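Putative peptide binding protein (Ruminococcus gnavus, PDB 3NOH) is of unknown function but probably binds peptides or similar small ligands, in the manner of periplasmic binding proteins. Local coordinates at residues S22-M27 with E111-E116. Residues are numbered along the deposited sequence; the frame is centred on the assembly and turned at random.
Sequences SYIFCM and EAFLSE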
ATOM      1  N   SER A  22     -10.453   9.178  -3.674  1.00 31.97           N
ATOM      2  CA  SER A  22      -9.922   7.853  -3.996  1.00 29.46           C
ATOM      3  C   SER A  22      -8.479   7.776  -3.660  1.00 26.56           C
ATOM      4  O   SER A  22      -7.733   8.739  -3.820  1.00 27.39           O
ATOM      5  CB  SER A  22     -10.062   7.590  -5.526  1.00 27.46           C
ATOM      6  OG  SER A  22     -11.404   7.470  -5.891  1.00 32.90           O
ATOM      7  N   TYR A  23      -8.082   6.603  -3.191  1.00 24.39           N
ATOM      8  CA  TYR A  23      -6.718   6.287  -2.911  1.00 22.71           C
ATOM      9  C   TYR A  23      -6.422   4.999  -3.588  1.00 25.69           C
ATOM     10  O   TYR A  23      -7.328   4.251  -4.005  1.00 24.79           O
ATOM     11  CB  TYR A  23      -6.512   6.137  -1.393  1.00 23.14           C
ATOM     12  CG  TYR A  23      -6.709   7.431  -0.671  1.00 22.29           C
ATOM     13  CD1 TYR A  23      -7.979   7.852  -0.356  1.00 26.04           C
ATOM     14  CD2 TYR A  23      -5.620   8.241  -0.317  1.00 23.69           C
ATOM     15  CE1 TYR A  23      -8.191   9.092   0.267  1.00 27.68           C
ATOM     16  CE2 TYR A  23      -5.819   9.461   0.304  1.00 24.22           C
ATOM     17  CZ  TYR A  23      -7.097   9.884   0.586  1.00 26.69           C
ATOM     18  OH  TYR A  23      -7.303  11.094   1.242  1.00 30.20           O
ATOM     19  N   ILE A  24      -5.119   4.763  -3.701  1.00 23.56           N
ATOM     20  CA  ILE A  24      -4.663   3.477  -4.147  1.00 23.61           C
ATOM     21  C   ILE A  24      -3.713   2.804  -3.204  1.00 24.36           C
ATOM     22  O   ILE A  24      -2.911   3.458  -2.543  1.00 23.16           O
ATOM     23  CB  ILE A  24      -4.071   3.515  -5.540  1.00 25.26           C
ATOM     24  CG1 ILE A  24      -2.835   4.364  -5.623  1.00 28.42           C
ATOM     25  CG2 ILE A  24      -5.121   3.915  -6.624  1.00 25.68           C
ATOM     26  CD1 ILE A  24      -2.080   4.015  -6.972  1.00 32.75           C
ATOM     27  N   PHE A  25      -3.878   1.470  -3.115  1.00 23.45           N
ATOM     28  CA  PHE A  25      -2.919   0.580  -2.520  1.00 20.82           C
ATOM     29  C   PHE A  25      -2.278  -0.184  -3.642  1.00 25.38           C
ATOM     30  O   PHE A  25      -2.972  -0.925  -4.337  1.00 24.02           O
ATOM     31  CB  PHE A  25      -3.537  -0.348  -1.484  1.00 23.45           C
ATOM     32  CG  PHE A  25      -2.590  -1.368  -0.940  1.00 22.92           C
ATOM     33  CD1 PHE A  25      -1.557  -0.991  -0.127  1.00 25.35           C
ATOM     34  CD2 PHE A  25      -2.747  -2.731  -1.258  1.00 25.75           C
ATOM     35  CE1 PHE A  25      -0.671  -1.917   0.359  1.00 25.17           C
ATOM     36  CE2 PHE A  25      -1.855  -3.664  -0.736  1.00 28.02           C
ATOM     37  CZ  PHE A  25      -0.825  -3.251   0.046  1.00 27.88           C
ATOM     38  N   CYS A  26      -0.953  -0.018  -3.800  1.00 22.70           N
ATOM     39  CA  CYS A  26      -0.276  -0.461  -5.008  1.00 23.04           C
ATOM     40  C   CYS A  26       0.921  -1.339  -4.605  1.00 21.78           C
ATOM     41  O   CYS A  26       1.714  -0.945  -3.745  1.00 22.78           O
ATOM     42  CB  CYS A  26       0.204   0.777  -5.829  1.00 25.12           C
ATOM     43  SG  CYS A  26       0.879   0.327  -7.419  1.00 28.60           S
HETATM   44  N   MSE A  27       1.042  -2.506  -5.253  1.00 22.81           N
HETATM   45  CA  MSE A  27       2.112  -3.473  -5.003  1.00 21.83           C
HETATM   46  C   MSE A  27       2.920  -3.660  -6.263  1.00 24.24           C
HETATM   47  O   MSE A  27       2.362  -3.698  -7.372  1.00 25.32           O
HETATM   48  CB  MSE A  27       1.515  -4.835  -4.562  1.00 23.75           C
HETATM   49  CG  MSE A  27       0.812  -4.756  -3.220  1.00 23.48           C
HETATM   50 SE   MSE A  27      -0.235  -6.303  -2.885  0.75 25.55          SE
HETATM   51  CE  MSE A  27      -1.708  -5.807  -4.062  1.00 29.52           C
ATOM     52  N   GLU A 111       8.169  -1.585  -2.777  1.00 20.92           N
ATOM     53  CA  GLU A 111       7.495  -2.862  -2.539  1.00 21.36           C
ATOM     54  C   GLU A 111       6.011  -2.601  -2.645  1.00 22.54           C
ATOM     55  O   GLU A 111       5.338  -3.177  -3.521  1.00 23.34           O
ATOM     56  CB  GLU A 111       7.913  -3.461  -1.177  1.00 21.93           C
ATOM     57  CG  GLU A 111       9.445  -3.544  -1.101  1.00 24.42           C
ATOM     58  CD  GLU A 111      10.008  -4.244   0.104  1.00 28.45           C
ATOM     59  OE1 GLU A 111       9.296  -4.352   1.100  1.00 22.69           O
ATOM     60  OE2 GLU A 111      11.205  -4.636   0.054  1.00 30.18           O
ATOM     61  N   ALA A 112       5.487  -1.745  -1.772  1.00 20.10           N
ATOM     62  CA  ALA A 112       4.071  -1.297  -1.830  1.00 20.52           C
ATOM     63  C   ALA A 112       3.999   0.183  -1.496  1.00 19.76           C
ATOM     64  O   ALA A 112       4.916   0.740  -0.897  1.00 20.00           O
ATOM     65  CB  ALA A 112       3.133  -2.123  -0.913  1.00 20.97           C
ATOM     66  N   PHE A 113       2.935   0.850  -1.920  1.00 18.84           N
ATOM     67  CA  PHE A 113       2.678   2.196  -1.485  1.00 19.41           C
ATOM     68  C   PHE A 113       1.212   2.482  -1.357  1.00 19.94           C
ATOM     69  O   PHE A 113       0.358   1.804  -1.966  1.00 20.14           O
ATOM     70  CB  PHE A 113       3.377   3.279  -2.343  1.00 19.98           C
ATOM     71  CG  PHE A 113       2.854   3.444  -3.752  1.00 19.79           C
ATOM     72  CD1 PHE A 113       1.777   4.263  -4.001  1.00 20.88           C
ATOM     73  CD2 PHE A 113       3.456   2.785  -4.810  1.00 18.98           C
ATOM     74  CE1 PHE A 113       1.310   4.452  -5.278  1.00 20.46           C
ATOM     75  CE2 PHE A 113       2.998   2.967  -6.095  1.00 20.54           C
ATOM     76  CZ  PHE A 113       1.899   3.786  -6.334  1.00 23.07           C
ATOM     77  N   LEU A 114       0.915   3.545  -0.620  1.00 19.12           N
ATOM     78  CA  LEU A 114      -0.420   4.132  -0.539  1.00 19.70           C
ATOM     79  C   LEU A 114      -0.357   5.541  -1.056  1.00 20.57           C
ATOM     80  O   LEU A 114       0.569   6.273  -0.718  1.00 20.37           O
ATOM     81  CB  LEU A 114      -0.871   4.183   0.915  1.00 21.17           C
ATOM     82  CG  LEU A 114      -1.330   2.871   1.528  1.00 23.25           C
ATOM     83  CD1 LEU A 114      -1.292   2.963   3.067  1.00 24.98           C
ATOM     84  CD2 LEU A 114      -2.739   2.508   1.013  1.00 23.66           C
ATOM     85  N   SER A 115      -1.338   5.970  -1.834  1.00 19.34           N
ATOM     86  CA  SER A 115      -1.362   7.368  -2.250  1.00 19.89           C
ATOM     87  C   SER A 115      -2.754   7.801  -2.624  1.00 19.15           C
ATOM     88  O   SER A 115      -3.640   6.992  -2.949  1.00 21.15           O
ATOM     89  CB  SER A 115      -0.402   7.648  -3.434  1.00 21.37           C
ATOM     90  OG  SER A 115      -0.926   7.128  -4.665  1.00 21.52           O
ATOM     91  N   GLU A 116      -2.951   9.121  -2.620  1.00 20.69           N
ATOM     92  CA  GLU A 116      -4.060   9.720  -3.345  1.00 22.92           C
ATOM     93  C   GLU A 116      -3.998   9.166  -4.768  1.00 22.27           C
ATOM     94  O   GLU A 116      -2.888   9.014  -5.320  1.00 21.88           O
ATOM     95  CB  GLU A 116      -3.939  11.255  -3.393  1.00 25.65           C
ATOM     96  CG  GLU A 116      -4.226  11.856  -2.043  1.00 28.97           C
ATOM     97  CD  GLU A 116      -4.374  13.387  -2.018  1.00 31.03           C
ATOM     98  OE1 GLU A 116      -4.329  14.055  -3.080  1.00 34.11           O
ATOM     99  OE2 GLU A 116      -4.717  13.860  -0.888  1.00 35.51           O
TER
HETATM  100  O   HOH W   1      -5.328  12.654   1.539  1.00 29.66           O
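Cys26 and Phe113, like Ile24 and Ser115, face each other as hydrogen-bonded pairs of two antiparallel strands, 22-27 and 112-116, whose axes approach to 4.7 Å at 165°. In this alpha/beta fold with a mixed five-stranded sheet, strand 22-27 runs antiparallel to both its neighbours, 112-116 and 129-134, whereas 112-116 is parallel to 61-67 on its other side. Two reciprocal pairs of N-H...O=C bonds join the backbones; Ile24 N reaches Ser115 O at 2.8 Å, with an N-H...O angle of 166°, while Leu114 CA adds a CA-H...O contact to Ile24 O.

Ile24, Cys26, Phe113 and Ser115 share one face of the sheet; Phe25, Met27, Ala112 and Leu114 share the other. On the first, Cys26 CB lies over a face of the Phe113 ring, 3.7 Å from its centroid, and Cys26 SG comes in obliquely, 4.3 Å from the same centroid, a sulfur-aromatic contact. The ring owes this place to a chi1 of 69°, which sets CG between its own backbone N and carbonyl carbon. Ile24 CD1 slants in at 3.8 Å from Phe113 CE1, and Tyr110 meets the same ring edge-to-face. An alanine in place of Phe113 would probably leave Cys26 and Ile24 CD1 without their aromatic partner and open a gap where the ring now lies against them.

On the other face, Leu114 CD2 meets the edge of the Phe25 ring, and helices 37-47 and 71-86 pack over this side. Where 22-27 begins and 112-116 ends, Tyr23 and Glu116 lie side by side; Tyr23 OH bonds to Glu20 N, and a water at the edge of the Tyr23 ring, in its plane, links Tyr23 OH to Glu116 OE2, 2.8 Å from the latter.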